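Local structure of aldehyde Dehydrogenase (Burkholderia cenocepacia, 4O6R) at residues R59-W64 against R144-V149; M167-A172 against H474-A479. The protein probably oxidises aldehydes to carboxylic acids with NAD(P)+ as the hydride acceptor. One frame throughout, in Å; residues are numbered along the deposited sequence.

Both contacts are anchored on the mixed sheet that holds strand 138-153, and their centres lie 10 Å apart. Contact 1 sets helix 47-66 against this strand. Contact 2 sets helix 159-172, next along the chain, against the turn into strand 477-485. The two are joined where the strands pair: Glu478 N probably donates to Ala145 O at 2.8 Å, and Arg144 NE probably bonds Thr477 OG1 at 3.1 Å. Asn175 bonds to residues of both contacts. Contact 1 lies away from the AMP site. In contact 2 the Tyr476 side chain is about 14 Å from the bound AMP and about 9 Å from that of Val154, an AMP-binding residue.

Contact 1 (R59-W64 against R144-V149); sequences RAFPAW and RAPIGV
Phe61 lays one face of its ring on the backbone of Gly148. The Gly148 CA sits 3.7 Å from the ring centroid and 19° off the ring normal. This is a CH-pi contact over the face, displaced toward the rim. The closest approach is Phe61 CE1 to Gly148 CA, 3.5 Å. Pro146 meets the same ring at its edge. Its CB lies in the ring plane, and its CG comes to 3.8 Å from Phe61 CE1. No hydrogen bond crosses between the segments, so the join is wholly van der Waals and CH-pi in nature.

The Phe61 CG stands anti to the backbone N (chi1 173°), which sends the ring out from the helix toward 144-149. Gly148 has phi 141°, a backbone shape in which a CB would press on the Ile147 carbonyl O. The two CA atoms, Phe61 CA and Gly148 CA, are 6.5 Å apart. The N atoms of Pro62 and Ala63 make no bond to the turn before; Pro62 N has no hydrogen to give. Regular bonding resumes with Trp64 N to Ala60 O, 3.0 Å.

Asn175 OD1, just before strand 176-180, accepts from Gly148 N. Thr176 on that strand packs against Phe61, Trp64 and Val149. The sheet and its flanking helices are consistent with the Rossmann-like nucleotide-binding domain of aldehyde dehydrogenases. Helix 47-66 rests on the break in strand 138-153, where the strand pairs with 477-485 through Ala145 and with 176-180 through Gly148.

Contact 2 (M167-A172 against H474-A479); sequences MGPALA and HDYTEA
Ala170 and Tyr476, the central pair of this contact, both offer their carbonyl O to Asn175 ND2. One amide group thereby ties the end of helix 159-172 to the turn before strand 477-485. No direct hydrogen bond links the two segments. The rest of the contact is apolar. The Ala170 CB stands over one face of the Tyr476 ring, 4.0 Å from its centroid and 17° off the normal, a CH-pi contact displaced toward the rim. Ala170 CB is nearest to Tyr476 CE1, at 3.9 Å. The helix backbone comes equally near at the root of the ring, with Ala170 CA 3.9 Å from Tyr476 CG. Pro169 adds its CB at 4.1 Å from Tyr476 CD2, approaching obliquely.

The CB of Tyr476 points toward 167-172 and carries the ring to Ala170, with chi1 at -85°, well off the staggered value. Its hydroxyl is hydrogen-bonded to Gln152 NE2, which gives this buried group a partner. Lys228 makes a cation-pi contact with the ring and also gives NZ to Asp475 O. The helix side is regular after Pro169, with Leu171 N bonded to Met167 O at 2.9 Å. On the other side Thr477 N bonds His474 O at 3.2 Å as helix 469-475 gives way to the strand.

Ala170 also packs on Val150 and Gln152 of strand 138-153 and on Val177 of strand 176-180. Helix 159-172 follows the strand that ends beside Val154, an arrangement consistent with a Rossmann-like nucleotide-binding domain. It lies on the sheet, with Tyr476 set against it at the turn between helix 469-475 and strand 477-485.

Contact 1 (R59-W64 against R144-V149)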
loop_
_atom_site.group_PDB
_atom_site.type_symbol
_atom_site.label_atom_id
_atom_site.label_comp_id
_atom_site.label_asym_id
_atom_site.label_seq_id
_atom_site.Cartn_x
_atom_site.Cartn_y
_atom_site.Cartn_z
ATOM N N ARG A 59 -22.548 -21.303 10.664
ATOM C CA ARG A 59 -23.859 -20.789 10.227
ATOM C C ARG A 59 -23.868 -19.259 10.059
ATOM O O ARG A 59 -24.512 -18.732 9.162
ATOM C CB ARG A 59 -24.950 -21.200 11.229
ATOM C CG ARG A 59 -25.217 -22.701 11.224
ATOM C CD ARG A 59 -26.498 -23.049 11.964
ATOM N NE ARG A 59 -26.448 -22.654 13.376
ATOM C CZ ARG A 59 -26.006 -23.410 14.375
ATOM N NH1 ARG A 59 -25.556 -24.644 14.162
ATOM N NH2 ARG A 59 -26.031 -22.944 15.613
ATOM N N ALA A 60 -23.182 -18.564 10.964
ATOM C CA ALA A 60 -23.188 -17.088 10.989
ATOM C C ALA A 60 -22.272 -16.454 9.941
ATOM O O ALA A 60 -22.484 -15.308 9.549
ATOM C CB ALA A 60 -22.815 -16.600 12.363
ATOM N N PHE A 61 -21.284 -17.198 9.463
ATOM C CA PHE A 61 -20.252 -16.639 8.599
ATOM C C PHE A 61 -20.767 -16.018 7.292
ATOM O O PHE A 61 -20.394 -14.894 6.973
ATOM C CB PHE A 61 -19.131 -17.666 8.348
ATOM C CG PHE A 61 -18.122 -17.210 7.338
ATOM C CD1 PHE A 61 -17.270 -16.174 7.619
ATOM C CD2 PHE A 61 -18.055 -17.816 6.087
ATOM C CE1 PHE A 61 -16.355 -15.751 6.671
ATOM C CE2 PHE A 61 -17.149 -17.404 5.136
ATOM C CZ PHE A 61 -16.299 -16.359 5.420
ATOM N N PRO A 62 -21.648 -16.717 6.543
ATOM C CA PRO A 62 -22.073 -16.109 5.284
ATOM C C PRO A 62 -22.662 -14.696 5.445
ATOM O O PRO A 62 -22.247 -13.797 4.753
ATOM C CB PRO A 62 -23.106 -17.104 4.743
ATOM C CG PRO A 62 -22.699 -18.427 5.290
ATOM C CD PRO A 62 -22.159 -18.093 6.682
ATOM N N ALA A 63 -23.584 -14.501 6.381
ATOM C CA ALA A 63 -24.171 -13.176 6.616
ATOM C C ALA A 63 -23.204 -12.173 7.256
ATOM O O ALA A 63 -23.329 -10.963 7.051
ATOM C CB ALA A 63 -25.407 -13.308 7.481
ATOM N N TRP A 64 -22.263 -12.659 8.056
ATOM C CA TRP A 64 -21.267 -11.768 8.648
ATOM C C TRP A 64 -20.253 -11.275 7.619
ATOM O O TRP A 64 -19.951 -10.077 7.540
ATOM C CB TRP A 64 -20.578 -12.467 9.823
ATOM C CG TRP A 64 -19.579 -11.628 10.519
ATOM C CD1 TRP A 64 -18.228 -11.841 10.544
ATOM C CD2 TRP A 64 -19.822 -10.469 11.301
ATOM N NE1 TRP A 64 -17.616 -10.877 11.278
ATOM C CE2 TRP A 64 -18.569 -10.017 11.766
ATOM C CE3 TRP A 64 -20.975 -9.752 11.657
ATOM C CZ2 TRP A 64 -18.432 -8.886 12.565
ATOM C CZ3 TRP A 64 -20.837 -8.618 12.468
ATOM C CH2 TRP A 64 -19.581 -8.207 12.915
ATOM N N ARG A 144 -9.254 -9.201 -0.677
ATOM C CA ARG A 144 -8.866 -9.773 0.605
ATOM C C ARG A 144 -10.115 -10.318 1.289
ATOM O O ARG A 144 -10.836 -9.580 1.978
ATOM C CB ARG A 144 -8.187 -8.715 1.474
ATOM C CG ARG A 144 -6.920 -8.128 0.831
ATOM C CD ARG A 144 -5.839 -9.162 0.488
ATOM N NE ARG A 144 -5.486 -10.023 1.639
ATOM C CZ ARG A 144 -4.540 -10.958 1.621
ATOM N NH1 ARG A 144 -3.801 -11.161 0.528
ATOM N NH2 ARG A 144 -4.307 -11.705 2.702
ATOM N N ALA A 145 -10.373 -11.609 1.121
ATOM C CA ALA A 145 -11.595 -12.215 1.682
ATOM C C ALA A 145 -11.288 -12.776 3.079
ATOM O O ALA A 145 -10.165 -13.129 3.355
ATOM C CB ALA A 145 -12.089 -13.323 0.780
ATOM N N PRO A 146 -12.299 -12.857 3.958
ATOM C CA PRO A 146 -12.061 -13.494 5.238
ATOM C C PRO A 146 -11.764 -14.975 5.074
ATOM O O PRO A 146 -12.098 -15.571 4.054
ATOM C CB PRO A 146 -13.379 -13.300 5.994
ATOM C CG PRO A 146 -14.382 -12.919 4.992
ATOM C CD PRO A 146 -13.689 -12.405 3.787
ATOM N N ILE A 147 -11.172 -15.561 6.095
ATOM C CA ILE A 147 -10.810 -16.977 6.073
ATOM C C ILE A 147 -12.027 -17.849 6.321
ATOM O O ILE A 147 -12.223 -18.848 5.604
ATOM C CB ILE A 147 -9.709 -17.257 7.106
ATOM C CG1 ILE A 147 -8.434 -16.523 6.666
ATOM C CG2 ILE A 147 -9.483 -18.758 7.264
ATOM C CD1 ILE A 147 -7.393 -16.448 7.747
ATOM N N GLY A 148 -12.844 -17.460 7.297
ATOM C CA GLY A 148 -14.030 -18.202 7.655
ATOM C C GLY A 148 -14.204 -18.186 9.155
ATOM O O GLY A 148 -14.347 -17.125 9.747
ATOM N N VAL A 149 -14.249 -19.373 9.763
ATOM C CA VAL A 149 -14.300 -19.500 11.223
ATOM C C VAL A 149 -12.865 -19.583 11.738
ATOM O O VAL A 149 -12.050 -20.398 11.269
ATOM C CB VAL A 149 -15.059 -20.770 11.687
ATOM C CG1 VAL A 149 -15.091 -20.874 13.216
ATOM C CG2 VAL A 149 -16.489 -20.749 11.170
#

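Contact 2 (M167-A172 against H474-A479)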
loop_
_atom_site.group_PDB
_atom_site.type_symbol
_atom_site.label_atom_id
_atom_site.label_comp_id
_atom_site.label_asym_id
_atom_site.label_seq_id
_atom_site.Cartn_x
_atom_site.Cartn_y
_atom_site.Cartn_z
ATOM N N MET A 167 -9.824 -10.493 18.662
ATOM C CA MET A 167 -11.095 -10.396 17.994
ATOM C C MET A 167 -11.235 -9.159 17.131
ATOM O O MET A 167 -11.979 -9.193 16.156
ATOM C CB MET A 167 -12.259 -10.501 18.983
ATOM C CG MET A 167 -12.275 -11.857 19.670
ATOM S SD MET A 167 -13.863 -12.251 20.441
ATOM C CE MET A 167 -13.714 -11.329 21.978
ATOM N N GLY A 168 -10.530 -8.086 17.472
ATOM C CA GLY A 168 -10.577 -6.880 16.636
ATOM C C GLY A 168 -10.308 -7.143 15.150
ATOM O O GLY A 168 -11.183 -6.912 14.317
ATOM N N PRO A 169 -9.112 -7.641 14.814
ATOM C CA PRO A 169 -8.851 -7.861 13.414
ATOM C C PRO A 169 -9.677 -8.988 12.823
ATOM O O PRO A 169 -10.099 -8.874 11.679
ATOM C CB PRO A 169 -7.344 -8.174 13.368
ATOM C CG PRO A 169 -6.965 -8.602 14.726
ATOM C CD PRO A 169 -7.899 -7.844 15.633
ATOM N N ALA A 170 -9.892 -10.063 13.565
ATOM C CA ALA A 170 -10.615 -11.224 13.018
ATOM C C ALA A 170 -12.007 -10.806 12.559
ATOM O O ALA A 170 -12.447 -11.161 11.451
ATOM C CB ALA A 170 -10.702 -12.332 14.052
ATOM N N LEU A 171 -12.677 -10.022 13.416
ATOM C CA LEU A 171 -14.060 -9.617 13.190
ATOM C C LEU A 171 -14.125 -8.550 12.131
ATOM O O LEU A 171 -14.965 -8.619 11.227
ATOM C CB LEU A 171 -14.687 -9.111 14.487
ATOM C CG LEU A 171 -14.986 -10.204 15.504
ATOM C CD1 LEU A 171 -15.428 -9.589 16.839
ATOM C CD2 LEU A 171 -16.028 -11.176 14.965
ATOM N N ALA A 172 -13.221 -7.589 12.219
ATOM C CA ALA A 172 -13.154 -6.506 11.240
ATOM C C ALA A 172 -13.017 -7.069 9.843
ATOM O O ALA A 172 -13.682 -6.607 8.918
ATOM C CB ALA A 172 -12.006 -5.572 11.534
ATOM N N HIS A 474 -4.036 -8.548 7.173
ATOM C CA HIS A 474 -3.517 -9.463 6.146
ATOM C C HIS A 474 -3.589 -10.944 6.604
ATOM O O HIS A 474 -4.010 -11.822 5.839
ATOM C CB HIS A 474 -2.077 -9.063 5.783
ATOM C CG HIS A 474 -1.502 -9.818 4.629
ATOM N ND1 HIS A 474 -1.649 -9.403 3.323
ATOM C CD2 HIS A 474 -0.778 -10.959 4.583
ATOM C CE1 HIS A 474 -1.015 -10.245 2.523
ATOM N NE2 HIS A 474 -0.490 -11.205 3.259
ATOM N N ASP A 475 -3.161 -11.203 7.839
ATOM C CA ASP A 475 -3.101 -12.547 8.399
ATOM C C ASP A 475 -4.512 -13.101 8.707
ATOM O O ASP A 475 -4.648 -14.291 9.000
ATOM C CB ASP A 475 -2.310 -12.572 9.733
ATOM C CG ASP A 475 -0.820 -12.315 9.588
ATOM O OD1 ASP A 475 -0.263 -12.388 8.458
ATOM O OD2 ASP A 475 -0.200 -12.107 10.676
ATOM N N TYR A 476 -5.534 -12.248 8.720
ATOM C CA TYR A 476 -6.933 -12.692 8.874
ATOM C C TYR A 476 -7.751 -12.672 7.573
ATOM O O TYR A 476 -8.977 -12.833 7.606
ATOM C CB TYR A 476 -7.643 -11.909 10.007
ATOM C CG TYR A 476 -7.351 -12.557 11.331
ATOM C CD1 TYR A 476 -7.925 -13.780 11.640
ATOM C CD2 TYR A 476 -6.461 -11.989 12.258
ATOM C CE1 TYR A 476 -7.655 -14.417 12.845
ATOM C CE2 TYR A 476 -6.194 -12.625 13.468
ATOM C CZ TYR A 476 -6.814 -13.848 13.739
ATOM O OH TYR A 476 -6.581 -14.541 14.900
ATOM N N THR A 477 -7.064 -12.535 6.440
ATOM C CA THR A 477 -7.718 -12.623 5.141
ATOM C C THR A 477 -6.917 -13.523 4.209
ATOM O O THR A 477 -5.816 -13.967 4.531
ATOM C CB THR A 477 -7.907 -11.225 4.496
ATOM O OG1 THR A 477 -6.624 -10.559 4.428
ATOM C CG2 THR A 477 -8.889 -10.416 5.306
ATOM N N GLU A 478 -7.501 -13.808 3.056
ATOM C CA GLU A 478 -6.811 -14.585 2.030
ATOM C C GLU A 478 -6.994 -13.903 0.700
ATOM O O GLU A 478 -8.027 -13.282 0.440
ATOM C CB GLU A 478 -7.338 -16.018 1.943
ATOM C CG GLU A 478 -8.799 -16.042 1.531
ATOM C CD GLU A 478 -9.592 -17.290 1.892
ATOM O OE1 GLU A 478 -9.165 -18.082 2.774
ATOM O OE2 GLU A 478 -10.666 -17.475 1.270
ATOM N N ALA A 479 -6.002 -14.040 -0.170
ATOM C CA ALA A 479 -6.098 -13.446 -1.495
ATOM C C ALA A 479 -7.036 -14.290 -2.383
ATOM O O ALA A 479 -6.899 -15.530 -2.484
ATOM C CB ALA A 479 -4.724 -13.341 -2.134
#